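Local coordinates for protein interleukin-2 receptor subunit beta (PDB 6DG5) that probably serves as a receptor subunit for interleukin-2 and, in this extracellular part, helps capture the cytokine so that its mitogenic signal is passed on, at residues 12-17 against 105-110; 69-74 against 133-138; 178-183 against 201-206. All blocks are in the same frame, centred on the assembly; numbering follows the deposited sequence.

Contact 1. Residues 12-17 against 105-110. With FUC (alpha-L-fucopyranose), chain E; NAG (2-acetamido-2-deoxy-beta-D-glucopyranose), chain C.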
loop_
_atom_site.group_PDB
_atom_site.type_symbol
_atom_site.label_atom_id
_atom_site.label_comp_id
_atom_site.label_asym_id
_atom_site.label_seq_id
_atom_site.Cartn_x
_atom_site.Cartn_y
_atom_site.Cartn_z
ATOM N N TYR B 12 1.480 19.056 3.201
ATOM C CA TYR B 12 0.251 18.369 3.573
ATOM C C TYR B 12 0.604 17.144 4.406
ATOM O O TYR B 12 1.436 16.328 3.994
ATOM C CB TYR B 12 -0.534 17.981 2.315
ATOM C CG TYR B 12 -1.771 17.140 2.535
ATOM C CD1 TYR B 12 -2.690 17.458 3.526
ATOM C CD2 TYR B 12 -2.037 16.044 1.723
ATOM C CE1 TYR B 12 -3.827 16.693 3.720
ATOM C CE2 TYR B 12 -3.173 15.277 1.903
ATOM C CZ TYR B 12 -4.063 15.605 2.907
ATOM O OH TYR B 12 -5.193 14.842 3.093
ATOM N N ASN B 13 -0.016 17.024 5.579
ATOM C CA ASN B 13 0.283 15.937 6.502
ATOM C C ASN B 13 -0.407 14.628 6.126
ATOM O O ASN B 13 -0.407 13.694 6.936
ATOM C CB ASN B 13 -0.102 16.336 7.930
ATOM C CG ASN B 13 -1.594 16.240 8.188
ATOM O OD1 ASN B 13 -2.410 16.424 7.283
ATOM N ND2 ASN B 13 -1.960 15.953 9.433
ATOM N N SER B 14 -0.989 14.555 4.927
ATOM C CA SER B 14 -1.710 13.409 4.374
ATOM C C SER B 14 -3.046 13.152 5.059
ATOM O O SER B 14 -3.692 12.140 4.769
ATOM C CB SER B 14 -0.879 12.120 4.405
ATOM O OG SER B 14 -0.827 11.586 5.715
ATOM N N ARG B 15 -3.492 14.036 5.950
ATOM C CA ARG B 15 -4.813 13.883 6.550
ATOM C C ARG B 15 -5.653 15.139 6.355
ATOM O O ARG B 15 -6.393 15.246 5.372
ATOM C CB ARG B 15 -4.705 13.542 8.037
ATOM C CG ARG B 15 -4.512 12.060 8.325
ATOM C CD ARG B 15 -5.371 11.204 7.406
ATOM N NE ARG B 15 -5.770 9.944 8.028
ATOM C CZ ARG B 15 -6.344 8.940 7.374
ATOM N NH1 ARG B 15 -6.574 9.040 6.072
ATOM N NH2 ARG B 15 -6.679 7.832 8.019
ATOM N N ALA B 16 -5.547 16.099 7.279
ATOM C CA ALA B 16 -6.391 17.286 7.205
ATOM C C ALA B 16 -5.643 18.576 7.532
ATOM O O ALA B 16 -6.278 19.564 7.920
ATOM C CB ALA B 16 -7.590 17.145 8.143
ATOM N N ASN B 17 -4.323 18.601 7.375
ATOM C CA ASN B 17 -3.511 19.747 7.763
ATOM C C ASN B 17 -2.599 20.126 6.608
ATOM O O ASN B 17 -1.852 19.285 6.095
ATOM C CB ASN B 17 -2.694 19.431 9.024
ATOM C CG ASN B 17 -1.973 20.650 9.603
ATOM O OD1 ASN B 17 -1.710 21.640 8.913
ATOM N ND2 ASN B 17 -1.647 20.567 10.890
ATOM N N LEU B 105 4.051 16.065 0.448
ATOM C CA LEU B 105 3.736 15.356 1.680
ATOM C C LEU B 105 4.858 15.529 2.695
ATOM O O LEU B 105 6.032 15.317 2.375
ATOM C CB LEU B 105 3.504 13.870 1.408
ATOM C CG LEU B 105 2.167 13.483 0.777
ATOM C CD1 LEU B 105 2.122 11.987 0.526
ATOM C CD2 LEU B 105 1.014 13.912 1.668
ATOM N N ARG B 106 4.489 15.908 3.919
ATOM C CA ARG B 106 5.428 15.986 5.038
ATOM C C ARG B 106 4.681 15.496 6.275
ATOM O O ARG B 106 3.962 16.265 6.920
ATOM C CB ARG B 106 5.966 17.400 5.229
ATOM C CG ARG B 106 7.366 17.439 5.825
ATOM C CD ARG B 106 7.413 18.224 7.125
ATOM N NE ARG B 106 7.952 19.571 6.944
ATOM C CZ ARG B 106 7.234 20.684 7.044
ATOM N NH1 ARG B 106 7.811 21.867 6.866
ATOM N NH2 ARG B 106 5.942 20.621 7.332
ATOM N N LEU B 107 4.858 14.217 6.599
ATOM C CA LEU B 107 4.073 13.572 7.640
ATOM C C LEU B 107 4.424 14.126 9.022
ATOM O O LEU B 107 5.407 14.846 9.210
ATOM C CB LEU B 107 4.290 12.060 7.607
ATOM C CG LEU B 107 3.626 11.311 6.451
ATOM C CD1 LEU B 107 4.376 10.029 6.122
ATOM C CD2 LEU B 107 2.186 11.006 6.813
ATOM N N VAL B 108 3.591 13.774 9.995
ATOM C CA VAL B 108 3.807 14.173 11.382
ATOM C C VAL B 108 4.922 13.327 11.978
ATOM O O VAL B 108 5.003 12.117 11.734
ATOM C CB VAL B 108 2.499 14.042 12.185
ATOM C CG1 VAL B 108 2.768 14.143 13.679
ATOM C CG2 VAL B 108 1.508 15.109 11.749
ATOM N N ALA B 109 5.790 13.969 12.759
ATOM C CA ALA B 109 6.953 13.298 13.317
ATOM C C ALA B 109 6.533 12.101 14.170
ATOM O O ALA B 109 5.457 12.112 14.776
ATOM C CB ALA B 109 7.770 14.275 14.158
ATOM N N PRO B 110 7.356 11.052 14.224
ATOM C CA PRO B 110 7.029 9.903 15.077
ATOM C C PRO B 110 7.021 10.300 16.545
ATOM O O PRO B 110 7.752 11.194 16.975
ATOM C CB PRO B 110 8.148 8.900 14.773
ATOM C CG PRO B 110 8.688 9.323 13.447
ATOM C CD PRO B 110 8.563 10.813 13.417
HETATM C C1 FUC E . 3.552 20.597 10.500
HETATM C C2 FUC E . 3.390 19.319 9.636
HETATM C C3 FUC E . 4.655 18.447 9.657
HETATM C C4 FUC E . 5.567 18.766 10.863
HETATM C C5 FUC E . 5.942 20.264 10.862
HETATM C C6 FUC E . 6.365 20.786 12.230
HETATM O O2 FUC E . 3.020 19.618 8.297
HETATM O O3 FUC E . 4.289 17.076 9.729
HETATM O O4 FUC E . 4.958 18.392 12.095
HETATM O O5 FUC E . 4.866 21.118 10.397
HETATM C C1 NAG C . -0.946 21.599 11.605
HETATM C C2 NAG C . -0.996 21.298 13.113
HETATM C C3 NAG C . -0.023 22.192 13.891
HETATM C C4 NAG C . 1.364 22.196 13.264
HETATM C C5 NAG C . 1.232 22.569 11.794
HETATM C C6 NAG C . 2.540 22.592 11.038
HETATM C C7 NAG C . -3.200 20.473 13.829
HETATM C C8 NAG C . -4.551 20.855 14.353
HETATM N N2 NAG C . -2.348 21.480 13.617
HETATM O O3 NAG C . 0.052 21.744 15.240
HETATM O O4 NAG C . 2.167 23.154 13.946
HETATM O O5 NAG C . 0.404 21.592 11.155
HETATM O O6 NAG C . 2.592 21.573 10.050
HETATM O O7 NAG C . -2.893 19.305 13.610
#
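Y12 and L105 meet where the turn after strand 8-12 touches the linker between the two domains. Their side chains lie side by side, with CD2 of Y12 3.7 Å from CD2 of L105. The backbones form a single bridge: R106 N donates to Y12 O at 3.1 Å. S14 turns its CB toward the linker. It packs against CD2 of L105, and its OG lies near CD2 of L107.

N13 can be followed outward. Its CB lies 4.2 Å from R106 O. CG sits between the backbone N and the carbonyl carbon (chi1 78°), which folds the amide back over its own turn. There OD1 accepts from two backbone groups on opposite faces of the amide, R15 N at 2.9 Å and N17 N at 2.9 Å. This double grip fixes the rotation of the amide. ND2 lies 4.3 Å from CG2 of V108 and makes a weak hydrogen bond to Q131.

N17 carries a glycan through ND2, bonded to C1 of the first N-acetylglucosamine. The fucose on that sugar sets C5 over one face of the R106 guanidinium. Fucose O3 lies within bonding distance of both R106 O and L107 O, and which one takes its proton is unsettled. The arrangement is an Asx turn closing a beta hairpin, packed on the interdomain linker of a type I cytokine receptor.

Contact 2. Residues 69-74 against 133-138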
loop_
_atom_site.group_PDB
_atom_site.type_symbol
_atom_site.label_atom_id
_atom_site.label_comp_id
_atom_site.label_asym_id
_atom_site.label_seq_id
_atom_site.Cartn_x
_atom_site.Cartn_y
_atom_site.Cartn_z
ATOM N N GLU B 69 -7.424 12.324 11.963
ATOM C CA GLU B 69 -7.241 11.276 10.971
ATOM C C GLU B 69 -8.261 11.351 9.841
ATOM O O GLU B 69 -8.436 10.368 9.112
ATOM C CB GLU B 69 -7.306 9.898 11.636
ATOM C CG GLU B 69 -6.258 9.664 12.718
ATOM C CD GLU B 69 -4.882 9.371 12.153
ATOM O OE1 GLU B 69 -3.902 9.385 12.930
ATOM O OE2 GLU B 69 -4.783 9.119 10.934
ATOM N N SER B 70 -8.933 12.488 9.676
ATOM C CA SER B 70 -9.918 12.632 8.613
ATOM C C SER B 70 -9.217 12.875 7.282
ATOM O O SER B 70 -8.286 13.681 7.195
ATOM C CB SER B 70 -10.884 13.773 8.922
ATOM O OG SER B 70 -10.305 15.023 8.600
ATOM N N GLN B 71 -9.666 12.172 6.242
ATOM C CA GLN B 71 -9.061 12.270 4.914
ATOM C C GLN B 71 -9.735 13.412 4.167
ATOM O O GLN B 71 -10.731 13.227 3.466
ATOM C CB GLN B 71 -9.185 10.953 4.159
ATOM C CG GLN B 71 -8.334 10.886 2.900
ATOM C CD GLN B 71 -6.855 10.964 3.205
ATOM O OE1 GLN B 71 -6.355 10.272 4.091
ATOM N NE2 GLN B 71 -6.145 11.821 2.482
ATOM N N SER B 72 -9.170 14.613 4.301
ATOM C CA SER B 72 -9.801 15.795 3.727
ATOM C C SER B 72 -9.464 15.981 2.252
ATOM O O SER B 72 -10.230 16.624 1.528
ATOM C CB SER B 72 -9.394 17.042 4.514
ATOM O OG SER B 72 -8.010 17.302 4.369
ATOM N N LEU B 73 -8.341 15.438 1.792
ATOM C CA LEU B 73 -7.906 15.602 0.413
ATOM C C LEU B 73 -7.569 14.246 -0.192
ATOM O O LEU B 73 -7.315 13.270 0.518
ATOM C CB LEU B 73 -6.690 16.529 0.316
ATOM C CG LEU B 73 -6.888 17.975 0.763
ATOM C CD1 LEU B 73 -5.547 18.683 0.862
ATOM C CD2 LEU B 73 -7.808 18.708 -0.199
ATOM N N THR B 74 -7.558 14.202 -1.519
ATOM C CA THR B 74 -7.273 12.991 -2.276
ATOM C C THR B 74 -6.101 13.226 -3.221
ATOM O O THR B 74 -5.507 14.307 -3.266
ATOM C CB THR B 74 -8.502 12.525 -3.059
ATOM O OG1 THR B 74 -9.063 13.630 -3.779
ATOM C CG2 THR B 74 -9.539 11.959 -2.120
ATOM N N SER B 133 -2.114 8.591 6.223
ATOM C CA SER B 133 -3.265 8.228 5.412
ATOM C C SER B 133 -3.201 6.765 4.998
ATOM O O SER B 133 -2.125 6.195 4.806
ATOM C CB SER B 133 -3.340 9.111 4.169
ATOM O OG SER B 133 -4.421 8.729 3.338
ATOM N N HIS B 134 -4.382 6.156 4.866
ATOM C CA HIS B 134 -4.463 4.822 4.282
ATOM C C HIS B 134 -3.967 4.821 2.844
ATOM O O HIS B 134 -3.522 3.783 2.340
ATOM C CB HIS B 134 -5.902 4.314 4.345
ATOM C CG HIS B 134 -6.872 5.159 3.581
ATOM N ND1 HIS B 134 -7.167 6.457 3.937
ATOM C CD2 HIS B 134 -7.610 4.896 2.478
ATOM C CE1 HIS B 134 -8.048 6.956 3.089
ATOM N NE2 HIS B 134 -8.336 6.027 2.195
ATOM N N TYR B 135 -4.033 5.976 2.174
ATOM C CA TYR B 135 -3.531 6.089 0.809
ATOM C C TYR B 135 -2.043 5.769 0.734
ATOM O O TYR B 135 -1.577 5.172 -0.245
ATOM C CB TYR B 135 -3.787 7.499 0.275
ATOM C CG TYR B 135 -5.231 7.831 -0.022
ATOM C CD1 TYR B 135 -6.091 6.882 -0.560
ATOM C CD2 TYR B 135 -5.731 9.101 0.226
ATOM C CE1 TYR B 135 -7.410 7.191 -0.838
ATOM C CE2 TYR B 135 -7.044 9.420 -0.049
ATOM C CZ TYR B 135 -7.882 8.461 -0.579
ATOM O OH TYR B 135 -9.193 8.783 -0.849
ATOM N N ILE B 136 -1.282 6.160 1.754
ATOM C CA ILE B 136 0.169 6.030 1.746
ATOM C C ILE B 136 0.690 5.134 2.856
ATOM O O ILE B 136 1.905 4.942 2.954
ATOM C CB ILE B 136 0.852 7.411 1.826
ATOM C CG1 ILE B 136 0.459 8.116 3.124
ATOM C CG2 ILE B 136 0.480 8.258 0.624
ATOM C CD1 ILE B 136 1.386 9.237 3.514
ATOM N N GLU B 137 -0.185 4.594 3.704
ATOM C CA GLU B 137 0.278 3.817 4.851
ATOM C C GLU B 137 1.154 2.623 4.482
ATOM O O GLU B 137 2.144 2.385 5.196
ATOM C CB GLU B 137 -0.921 3.355 5.691
ATOM C CG GLU B 137 -0.522 2.826 7.057
ATOM C CD GLU B 137 -1.604 1.984 7.701
ATOM O OE1 GLU B 137 -2.785 2.382 7.660
ATOM O OE2 GLU B 137 -1.272 0.909 8.241
ATOM N N PRO B 138 0.878 1.845 3.428
ATOM C CA PRO B 138 1.765 0.708 3.127
ATOM C C PRO B 138 3.157 1.115 2.672
ATOM O O PRO B 138 4.068 0.277 2.707
ATOM C CB PRO B 138 1.015 -0.042 2.018
ATOM C CG PRO B 138 0.133 0.980 1.403
ATOM C CD PRO B 138 -0.301 1.848 2.542
#
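Q71 meets S133, H134 and Y135 at the elbow between the two domains of this cytokine receptor's extracellular part. The 69-74 segment is loop, as is 133-138 until a 3-10 turn at E137.

Between 69-74 and 133-138 there is one hydrogen bond. S133 OG donates to Q71 OE1 at 2.6 Å, from above the plane of the amide. S133 OG also accepts from Y135 N, which makes an ST turn. R15 NH1 probably bonds Q71 OE1 too, though modelled very short. The other end of the amide is held by its own loop: NE2 donates to L73 O at 2.7 Å, almost straight (178°) and in the amide plane. With both ends bonded, the amide is fixed in its rotation.

The packing is carried by Y135. CG of Q71 lies 3.5 Å from CE2 of the ring, and the amide plane is turned 63° from the ring plane. CG of Q71 is anti to the backbone N (chi1 -168°), and the bend at chi2 brings the amide beside the ring. CG2 of T74 approaches Y135 OH at 3.4 Å. With an alanine at Q71 the S133 hydroxyl would probably lose its acceptor and a gap open beside Y135.

H134 and Y135 also face another protein. Their NE2 and OH bond to acidic side chains of its chain, consistent with the ligand-binding role of this elbow in cytokine receptors. H134 NE2 sits 3.4 Å above one face of the Y135 ring, toward its rim. From 69-74, L73 O lies in plane at that ring's edge.

Contact 3. Residues 178-183 against 201-206. With MAN (alpha-D-mannopyranose), chain D.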
loop_
_atom_site.group_PDB
_atom_site.type_symbol
_atom_site.label_atom_id
_atom_site.label_comp_id
_atom_site.label_asym_id
_atom_site.label_seq_id
_atom_site.Cartn_x
_atom_site.Cartn_y
_atom_site.Cartn_z
ATOM N N SER B 178 25.544 6.425 27.478
ATOM C CA SER B 178 24.279 7.110 27.244
ATOM C C SER B 178 24.167 7.534 25.784
ATOM O O SER B 178 25.091 8.145 25.236
ATOM C CB SER B 178 24.150 8.331 28.155
ATOM O OG SER B 178 24.206 7.958 29.521
ATOM N N TYR B 179 23.029 7.224 25.168
ATOM C CA TYR B 179 22.767 7.543 23.774
ATOM C C TYR B 179 21.497 8.377 23.653
ATOM O O TYR B 179 20.678 8.443 24.574
ATOM C CB TYR B 179 22.618 6.273 22.926
ATOM C CG TYR B 179 23.789 5.319 22.986
ATOM C CD1 TYR B 179 23.881 4.363 23.990
ATOM C CD2 TYR B 179 24.791 5.357 22.025
ATOM C CE1 TYR B 179 24.943 3.483 24.043
ATOM C CE2 TYR B 179 25.856 4.478 22.068
ATOM C CZ TYR B 179 25.929 3.545 23.080
ATOM O OH TYR B 179 26.990 2.672 23.124
ATOM N N GLU B 180 21.337 9.000 22.486
ATOM C CA GLU B 180 20.147 9.767 22.144
ATOM C C GLU B 180 19.729 9.396 20.729
ATOM O O GLU B 180 20.576 9.254 19.842
ATOM C CB GLU B 180 20.405 11.277 22.255
ATOM C CG GLU B 180 19.255 12.077 22.856
ATOM C CD GLU B 180 19.653 13.506 23.199
ATOM O OE1 GLU B 180 20.859 13.826 23.116
ATOM O OE2 GLU B 180 18.761 14.308 23.551
ATOM N N VAL B 181 18.425 9.228 20.519
ATOM C CA VAL B 181 17.899 8.690 19.268
ATOM C C VAL B 181 16.714 9.527 18.801
ATOM O O VAL B 181 15.837 9.879 19.597
ATOM C CB VAL B 181 17.491 7.208 19.427
ATOM C CG1 VAL B 181 16.556 6.782 18.308
ATOM C CG2 VAL B 181 18.725 6.324 19.437
ATOM N N GLN B 182 16.695 9.841 17.505
ATOM C CA GLN B 182 15.567 10.483 16.851
ATOM C C GLN B 182 15.177 9.672 15.624
ATOM O O GLN B 182 16.034 9.093 14.954
ATOM C CB GLN B 182 15.894 11.916 16.419
ATOM C CG GLN B 182 16.089 12.896 17.559
ATOM C CD GLN B 182 16.300 14.315 17.062
ATOM O OE1 GLN B 182 17.260 14.599 16.346
ATOM N NE2 GLN B 182 15.391 15.211 17.430
ATOM N N VAL B 183 13.875 9.642 15.329
ATOM C CA VAL B 183 13.335 8.895 14.198
ATOM C C VAL B 183 12.475 9.825 13.355
ATOM O O VAL B 183 11.943 10.824 13.848
ATOM C CB VAL B 183 12.522 7.663 14.662
ATOM C CG1 VAL B 183 12.402 6.648 13.541
ATOM C CG2 VAL B 183 13.156 7.028 15.893
ATOM N N PRO B 201 13.802 13.511 20.877
ATOM C CA PRO B 201 14.886 12.561 21.146
ATOM C C PRO B 201 14.643 11.749 22.411
ATOM O O PRO B 201 14.077 12.233 23.395
ATOM C CB PRO B 201 16.122 13.459 21.284
ATOM C CG PRO B 201 15.582 14.831 21.551
ATOM C CD PRO B 201 14.278 14.902 20.826
ATOM N N LEU B 202 15.073 10.492 22.363
ATOM C CA LEU B 202 14.947 9.552 23.468
ATOM C C LEU B 202 16.337 9.251 24.011
ATOM O O LEU B 202 17.190 8.727 23.286
ATOM C CB LEU B 202 14.261 8.267 23.010
ATOM C CG LEU B 202 14.223 7.107 24.004
ATOM C CD1 LEU B 202 13.095 7.292 25.005
ATOM C CD2 LEU B 202 14.091 5.781 23.272
ATOM N N THR B 203 16.561 9.576 25.280
ATOM C CA THR B 203 17.854 9.386 25.922
ATOM C C THR B 203 17.824 8.120 26.768
ATOM O O THR B 203 16.955 7.966 27.633
ATOM C CB THR B 203 18.215 10.593 26.788
ATOM O OG1 THR B 203 17.913 11.799 26.076
ATOM C CG2 THR B 203 19.693 10.575 27.129
ATOM N N PHE B 204 18.772 7.219 26.518
ATOM C CA PHE B 204 18.849 5.955 27.234
ATOM C C PHE B 204 20.305 5.602 27.496
ATOM O O PHE B 204 21.204 6.011 26.756
ATOM C CB PHE B 204 18.159 4.820 26.457
ATOM C CG PHE B 204 18.769 4.542 25.109
ATOM C CD1 PHE B 204 18.402 5.286 23.999
ATOM C CD2 PHE B 204 19.698 3.526 24.949
ATOM C CE1 PHE B 204 18.958 5.030 22.758
ATOM C CE2 PHE B 204 20.257 3.264 23.710
ATOM C CZ PHE B 204 19.884 4.017 22.614
ATOM N N ARG B 205 20.529 4.831 28.560
ATOM C CA ARG B 205 21.865 4.416 28.966
ATOM C C ARG B 205 21.905 2.901 29.112
ATOM O O ARG B 205 20.999 2.300 29.702
ATOM C CB ARG B 205 22.281 5.085 30.283
ATOM C CG ARG B 205 23.689 4.740 30.741
ATOM C CD ARG B 205 24.048 5.476 32.022
ATOM N NE ARG B 205 25.378 5.113 32.506
ATOM C CZ ARG B 205 26.491 5.768 32.193
ATOM N NH1 ARG B 205 26.440 6.825 31.396
ATOM N NH2 ARG B 205 27.657 5.365 32.679
ATOM N N THR B 206 22.959 2.290 28.579
ATOM C CA THR B 206 23.099 0.844 28.603
ATOM C C THR B 206 23.485 0.355 29.997
ATOM O O THR B 206 24.035 1.094 30.818
ATOM C CB THR B 206 24.148 0.393 27.585
ATOM O OG1 THR B 206 25.299 1.241 27.676
ATOM C CG2 THR B 206 23.582 0.459 26.177
HETATM C C1 MAN D . 10.837 19.690 19.672
HETATM C C2 MAN D . 12.305 19.215 19.856
HETATM C C3 MAN D . 12.887 18.773 18.517
HETATM C C4 MAN D . 11.991 17.719 17.854
HETATM C C5 MAN D . 10.568 18.266 17.687
HETATM C C6 MAN D . 9.604 17.222 17.145
HETATM O O2 MAN D . 12.380 18.069 20.709
HETATM O O3 MAN D . 14.212 18.270 18.660
HETATM O O4 MAN D . 12.514 17.380 16.574
HETATM O O5 MAN D . 10.053 18.718 18.971
HETATM O O6 MAN D . 8.370 17.864 16.836
#
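The F204 ring has CB of Y179 over one face and CG2 of V181 at its edge, in plane. CB of Y179 stands 4.0 Å from the centroid of the F204 ring, a CH-pi contact. The two rings are near parallel, with planes 25° apart, but slid so far that they barely overlap. This is an antiparallel strand pair of a fibronectin type III domain, joining strands 178-187 and 202-205.

CG of F204 lies between the backbone N and the carbonyl carbon (chi1 61°). This turns the ring back across the neighbouring strand. The same face of the sheet carries Y179, V181 and L202, and strand 123-128 of the second sheet packs on F204 and L202.

The backbone ladder has two hydrogen-bonded pairs. Y179 with F204 is joined by Y179 N to F204 O at 2.7 Å and F204 N to Y179 O at 3.0 Å. V181 and L202 exchange the next two bonds.

On the other face, CG of E180 approaches OG1 of T203 at 3.5 Å, while E180 OE1 makes a salt bridge with R147. Q182 runs alongside P201, and its NE2 bonds to S199 O of the WSXWS motif, while OE1 accepts from R145. The S199 bond ties strand 178-187 to the motif just ahead of strand 202-205. At the far end R205 runs out fully extended: NH1 donates to S178 OG at 3.1 Å, with the hydroxyl in plane at the guanidinium edge.

In the fold
Contacts 1 and 2 make the joint between the two domains, with centres about 9 Å apart. R15 ties them, since it stands in the turn of contact 1 and its side chain reaches E69 and Q71 of contact 2. Contact 2 meets another protein through H134 and Y135; no other protein chain touches contact 3. Contact 3 lies within the second domain, its centre about 25 Å from that of contact 1 and about 31 Å from that of contact 2. Contact 1 reaches contact 3 where P110 CD packs on V183 O at 3.4 Å. The N17 glycan also runs from contact 1 to contact 3, with a mannose hydrogen-bonded to W198 O, close to P201.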